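PDB 5A9D: solute carrier family 15 member 1 from Mus musculus, which probably carries di- and tripeptides into intestinal cells together with protons, and is represented here by its extracellular domain alone. Local coordinates for residues G98-V109 and Y118-Y129. Sequence-based numbering, arbitrary orientation. Where two conformers were deposited one is given.
Sequences GIRFVNTLNEMV and YENVTSHNASGY
A side-chain hydroxyl, not a carbonyl, accepts from Phe101 N: the nitrogen reaches Ser127 OG at 2.9 Å in an almost straight bond (173°), while Ser127 N returns a bond to Phe101 O. OG sits between its own backbone N and carbonyl carbon (chi1 67°) and donates to Gly128 O. This irregular edge belongs to one immunoglobulin-like beta sandwich of the domain: strand 97-103 pairs antiparallel with strand 125-132 in one sheet, and residues 104-108 and 122-124 bridge to the other, where Asn120 and Val121 both face Val109 in a G1 beta bulge.

Asn103 ties the crossing together. Its ND2 donates to Val121 O (2.9 Å) and, within its amide plane, to Glu107 O, while OD1 closes an Asx turn with Leu105 N. Val121 O also accepts from Val109 N, the two donors approaching from opposite faces of its plane.

Between the sheets, the edge of the Phe101 ring points at the face of Tyr118, planes at 72°, and Tyr139 and Tyr167 also meet Phe101. Tyr118 OH donates to Ile99 O at 2.7 Å, from above the carbonyl plane. A leucine in place of Tyr118 would probably leave Ile99 O without its hydroxyl partner and Phe101 without this aromatic face.

On the sheet face turned to the second subunit, extended Arg100 passes over one face of the Tyr129 ring, CG 4.0 Å from the centroid, its guanidinium nearly parallel to the ring. Thr166 of the same chain bonds Arg100 NE, and Asp86 of the second subunit forms a salt bridge with NH1; Asp184 takes the Tyr129 hydroxyl. One water accepts from Arg100 NH1 and donates to Ser127 O at 2.8 Å.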
loop_
_atom_site.group_PDB
_atom_site.type_symbol
_atom_site.label_atom_id
_atom_site.label_comp_id
_atom_site.label_asym_id
_atom_site.label_seq_id
_atom_site.Cartn_x
_atom_site.Cartn_y
_atom_site.Cartn_z
ATOM N N GLY A 98 11.562 10.467 4.681
ATOM C CA GLY A 98 11.010 9.154 4.379
ATOM C C GLY A 98 12.094 8.297 3.780
ATOM O O GLY A 98 12.764 8.725 2.848
ATOM N N ILE A 99 12.293 7.098 4.314
ATOM C CA ILE A 99 13.287 6.180 3.772
ATOM C C ILE A 99 12.633 4.825 3.518
ATOM O O ILE A 99 11.955 4.291 4.390
ATOM C CB ILE A 99 14.550 6.053 4.683
ATOM C CG1 ILE A 99 15.293 7.400 4.832
ATOM C CG2 ILE A 99 15.518 4.941 4.193
ATOM C CD1 ILE A 99 16.357 7.418 5.985
ATOM N N ARG A 100 12.857 4.271 2.331
ATOM C CA ARG A 100 12.399 2.916 2.023
ATOM C C ARG A 100 13.612 2.143 1.487
ATOM O O ARG A 100 14.591 2.746 1.051
ATOM C CB ARG A 100 11.218 2.904 1.029
ATOM C CG ARG A 100 11.622 3.338 -0.362
ATOM C CD ARG A 100 10.529 3.048 -1.346
ATOM N NE ARG A 100 10.885 3.626 -2.632
ATOM C CZ ARG A 100 10.039 3.789 -3.635
ATOM N NH1 ARG A 100 8.779 3.385 -3.521
ATOM N NH2 ARG A 100 10.438 4.378 -4.754
ATOM N N PHE A 101 13.568 0.832 1.604
ATOM C CA PHE A 101 14.659 -0.013 1.151
ATOM C C PHE A 101 14.188 -0.916 0.025
ATOM O O PHE A 101 13.059 -1.386 0.038
ATOM C CB PHE A 101 15.201 -0.867 2.312
ATOM C CG PHE A 101 16.012 -0.043 3.282
ATOM C CD1 PHE A 101 15.391 0.644 4.327
ATOM C CD2 PHE A 101 17.391 0.110 3.107
ATOM C CE1 PHE A 101 16.141 1.456 5.188
ATOM C CE2 PHE A 101 18.145 0.885 3.990
ATOM C CZ PHE A 101 17.518 1.576 5.006
ATOM N N VAL A 102 15.073 -1.149 -0.952
ATOM C CA VAL A 102 14.799 -2.027 -2.064
ATOM C C VAL A 102 15.810 -3.157 -1.928
ATOM O O VAL A 102 17.015 -2.904 -1.861
ATOM C CB VAL A 102 14.865 -1.322 -3.456
ATOM C CG1 VAL A 102 14.913 -2.339 -4.610
ATOM C CG2 VAL A 102 13.691 -0.366 -3.639
ATOM N N ASN A 103 15.318 -4.398 -1.939
ATOM C CA ASN A 103 16.176 -5.566 -1.844
ATOM C C ASN A 103 16.420 -6.142 -3.225
ATOM O O ASN A 103 15.461 -6.497 -3.895
ATOM C CB ASN A 103 15.541 -6.602 -0.899
ATOM C CG ASN A 103 16.326 -7.878 -0.777
ATOM O OD1 ASN A 103 17.528 -7.911 -1.000
ATOM N ND2 ASN A 103 15.680 -8.933 -0.342
ATOM N N THR A 104 17.688 -6.238 -3.670
ATOM C CA THR A 104 17.971 -6.871 -4.974
ATOM C C THR A 104 18.549 -8.278 -4.786
ATOM O O THR A 104 18.856 -8.938 -5.761
ATOM C CB THR A 104 18.875 -6.005 -5.867
ATOM O OG1 THR A 104 20.202 -6.031 -5.351
ATOM C CG2 THR A 104 18.375 -4.574 -6.017
ATOM N N LEU A 105 18.690 -8.733 -3.529
ATOM C CA LEU A 105 19.257 -10.040 -3.226
ATOM C C LEU A 105 18.218 -11.132 -3.424
ATOM O O LEU A 105 17.030 -10.825 -3.489
ATOM C CB LEU A 105 19.825 -10.064 -1.786
ATOM C CG LEU A 105 20.757 -8.902 -1.409
ATOM C CD1 LEU A 105 21.122 -8.974 0.056
ATOM C CD2 LEU A 105 21.996 -8.848 -2.302
ATOM N N ASN A 106 18.671 -12.407 -3.500
ATOM C CA ASN A 106 17.829 -13.583 -3.729
ATOM C C ASN A 106 17.207 -14.148 -2.435
ATOM O O ASN A 106 16.423 -15.106 -2.477
ATOM C CB ASN A 106 18.619 -14.657 -4.526
ATOM C CG ASN A 106 19.067 -14.137 -5.879
ATOM O OD1 ASN A 106 18.302 -13.491 -6.615
ATOM N ND2 ASN A 106 20.335 -14.341 -6.213
ATOM N N GLU A 107 17.551 -13.541 -1.302
ATOM C CA GLU A 107 17.045 -13.867 0.033
ATOM C C GLU A 107 16.445 -12.593 0.622
ATOM O O GLU A 107 16.814 -11.489 0.208
ATOM C CB GLU A 107 18.173 -14.375 0.971
ATOM C CG GLU A 107 18.916 -15.628 0.502
ATOM C CD GLU A 107 18.100 -16.885 0.242
ATOM O OE1 GLU A 107 17.112 -17.125 0.977
ATOM O OE2 GLU A 107 18.470 -17.646 -0.683
ATOM N N MET A 108 15.538 -12.749 1.588
ATOM C CA MET A 108 14.896 -11.646 2.297
ATOM C C MET A 108 15.941 -10.879 3.119
ATOM O O MET A 108 16.952 -11.444 3.536
ATOM C CB MET A 108 13.838 -12.192 3.258
ATOM C CG MET A 108 12.573 -12.661 2.580
ATOM S SD MET A 108 11.528 -13.464 3.814
ATOM C CE MET A 108 10.171 -14.060 2.763
ATOM N N VAL A 109 15.667 -9.608 3.385
ATOM C CA VAL A 109 16.551 -8.762 4.176
ATOM C C VAL A 109 15.757 -8.071 5.278
ATOM O O VAL A 109 14.597 -7.742 5.082
ATOM C CB VAL A 109 17.355 -7.734 3.326
ATOM C CG1 VAL A 109 18.336 -8.417 2.387
ATOM C CG2 VAL A 109 16.454 -6.756 2.579
ATOM N N TYR A 118 12.284 -2.768 9.145
ATOM C CA TYR A 118 11.776 -3.099 7.830
ATOM C C TYR A 118 12.093 -4.588 7.771
ATOM O O TYR A 118 13.216 -4.982 7.451
ATOM C CB TYR A 118 12.553 -2.383 6.741
ATOM C CG TYR A 118 12.557 -0.870 6.808
ATOM C CD1 TYR A 118 13.477 -0.193 7.595
ATOM C CD2 TYR A 118 11.733 -0.117 5.977
ATOM C CE1 TYR A 118 13.518 1.206 7.621
ATOM C CE2 TYR A 118 11.792 1.280 5.964
ATOM C CZ TYR A 118 12.712 1.932 6.757
ATOM O OH TYR A 118 12.782 3.293 6.723
ATOM N N GLU A 119 11.122 -5.403 8.139
ATOM C CA GLU A 119 11.295 -6.835 8.258
ATOM C C GLU A 119 11.000 -7.592 7.001
ATOM O O GLU A 119 9.974 -7.358 6.366
ATOM C CB GLU A 119 10.459 -7.392 9.433
ATOM C CG GLU A 119 10.987 -8.731 9.941
ATOM C CD GLU A 119 10.729 -9.012 11.407
ATOM O OE1 GLU A 119 9.628 -9.515 11.720
ATOM O OE2 GLU A 119 11.622 -8.738 12.242
ATOM N N ASN A 120 11.909 -8.535 6.662
ATOM C CA ASN A 120 11.780 -9.466 5.541
ATOM C C ASN A 120 11.355 -8.826 4.227
ATOM O O ASN A 120 10.339 -9.209 3.647
ATOM C CB ASN A 120 10.813 -10.598 5.931
ATOM C CG ASN A 120 11.274 -11.446 7.076
ATOM O OD1 ASN A 120 12.471 -11.605 7.331
ATOM N ND2 ASN A 120 10.315 -12.038 7.776
ATOM N N VAL A 121 12.109 -7.826 3.783
ATOM C CA VAL A 121 11.856 -7.196 2.487
ATOM C C VAL A 121 12.216 -8.273 1.463
ATOM O O VAL A 121 13.348 -8.748 1.427
ATOM C CB VAL A 121 12.644 -5.882 2.257
ATOM C CG1 VAL A 121 12.257 -5.250 0.911
ATOM C CG2 VAL A 121 12.426 -4.901 3.396
ATOM N N THR A 122 11.240 -8.684 0.673
ATOM C CA THR A 122 11.415 -9.762 -0.299
ATOM C C THR A 122 12.303 -9.340 -1.501
ATOM O O THR A 122 12.544 -8.159 -1.715
ATOM C CB THR A 122 10.034 -10.321 -0.711
ATOM O OG1 THR A 122 9.301 -9.295 -1.397
ATOM C CG2 THR A 122 9.212 -10.843 0.494
ATOM N N SER A 123 12.789 -10.335 -2.258
ATOM C CA SER A 123 13.655 -10.178 -3.411
ATOM C C SER A 123 13.035 -9.292 -4.470
ATOM O O SER A 123 11.881 -9.509 -4.855
ATOM C CB SER A 123 13.987 -11.545 -4.001
ATOM O OG SER A 123 14.742 -12.274 -3.050
ATOM N N HIS A 124 13.822 -8.304 -4.957
ATOM C CA HIS A 124 13.429 -7.330 -5.991
ATOM C C HIS A 124 12.119 -6.651 -5.629
ATOM O O HIS A 124 11.213 -6.521 -6.439
ATOM C CB HIS A 124 13.433 -7.949 -7.390
ATOM C CG HIS A 124 14.784 -8.437 -7.798
ATOM N ND1 HIS A 124 15.170 -9.755 -7.598
ATOM C CD2 HIS A 124 15.803 -7.768 -8.387
ATOM C CE1 HIS A 124 16.396 -9.849 -8.091
ATOM N NE2 HIS A 124 16.824 -8.674 -8.557
ATOM N N ASN A 125 12.040 -6.231 -4.378
ATOM C CA ASN A 125 10.881 -5.577 -3.838
ATOM C C ASN A 125 11.273 -4.373 -2.966
ATOM O O ASN A 125 12.418 -4.266 -2.513
ATOM C CB ASN A 125 10.042 -6.582 -3.061
ATOM C CG ASN A 125 8.597 -6.196 -2.945
ATOM O OD1 ASN A 125 8.147 -5.118 -3.406
ATOM N ND2 ASN A 125 7.843 -7.052 -2.288
ATOM N N ALA A 126 10.316 -3.466 -2.759
ATOM C CA ALA A 126 10.531 -2.285 -1.949
ATOM C C ALA A 126 9.695 -2.375 -0.693
ATOM O O ALA A 126 8.571 -2.869 -0.730
ATOM C CB ALA A 126 10.139 -1.033 -2.728
ATOM N N SER A 127 10.220 -1.828 0.405
ATOM C CA SER A 127 9.476 -1.684 1.637
ATOM C C SER A 127 8.661 -0.394 1.473
ATOM O O SER A 127 8.906 0.394 0.547
ATOM C CB SER A 127 10.465 -1.474 2.793
ATOM O OG SER A 127 11.145 -0.222 2.692
ATOM N N GLY A 128 7.789 -0.124 2.429
ATOM C CA GLY A 128 7.126 1.166 2.479
ATOM C C GLY A 128 8.114 2.143 3.097
ATOM O O GLY A 128 9.188 1.734 3.548
ATOM N N TYR A 129 7.801 3.434 3.093
ATOM C CA TYR A 129 8.676 4.413 3.726
ATOM C C TYR A 129 8.362 4.446 5.238
ATOM O O TYR A 129 7.205 4.324 5.637
ATOM C CB TYR A 129 8.392 5.829 3.179
ATOM C CG TYR A 129 8.816 6.086 1.747
ATOM C CD1 TYR A 129 10.108 6.499 1.448
ATOM C CD2 TYR A 129 7.906 5.967 0.695
ATOM C CE1 TYR A 129 10.504 6.765 0.131
ATOM C CE2 TYR A 129 8.283 6.248 -0.625
ATOM C CZ TYR A 129 9.589 6.636 -0.899
ATOM O OH TYR A 129 9.999 6.923 -2.177
HETATM O O HOH W 1 7.359 1.957 -1.211
#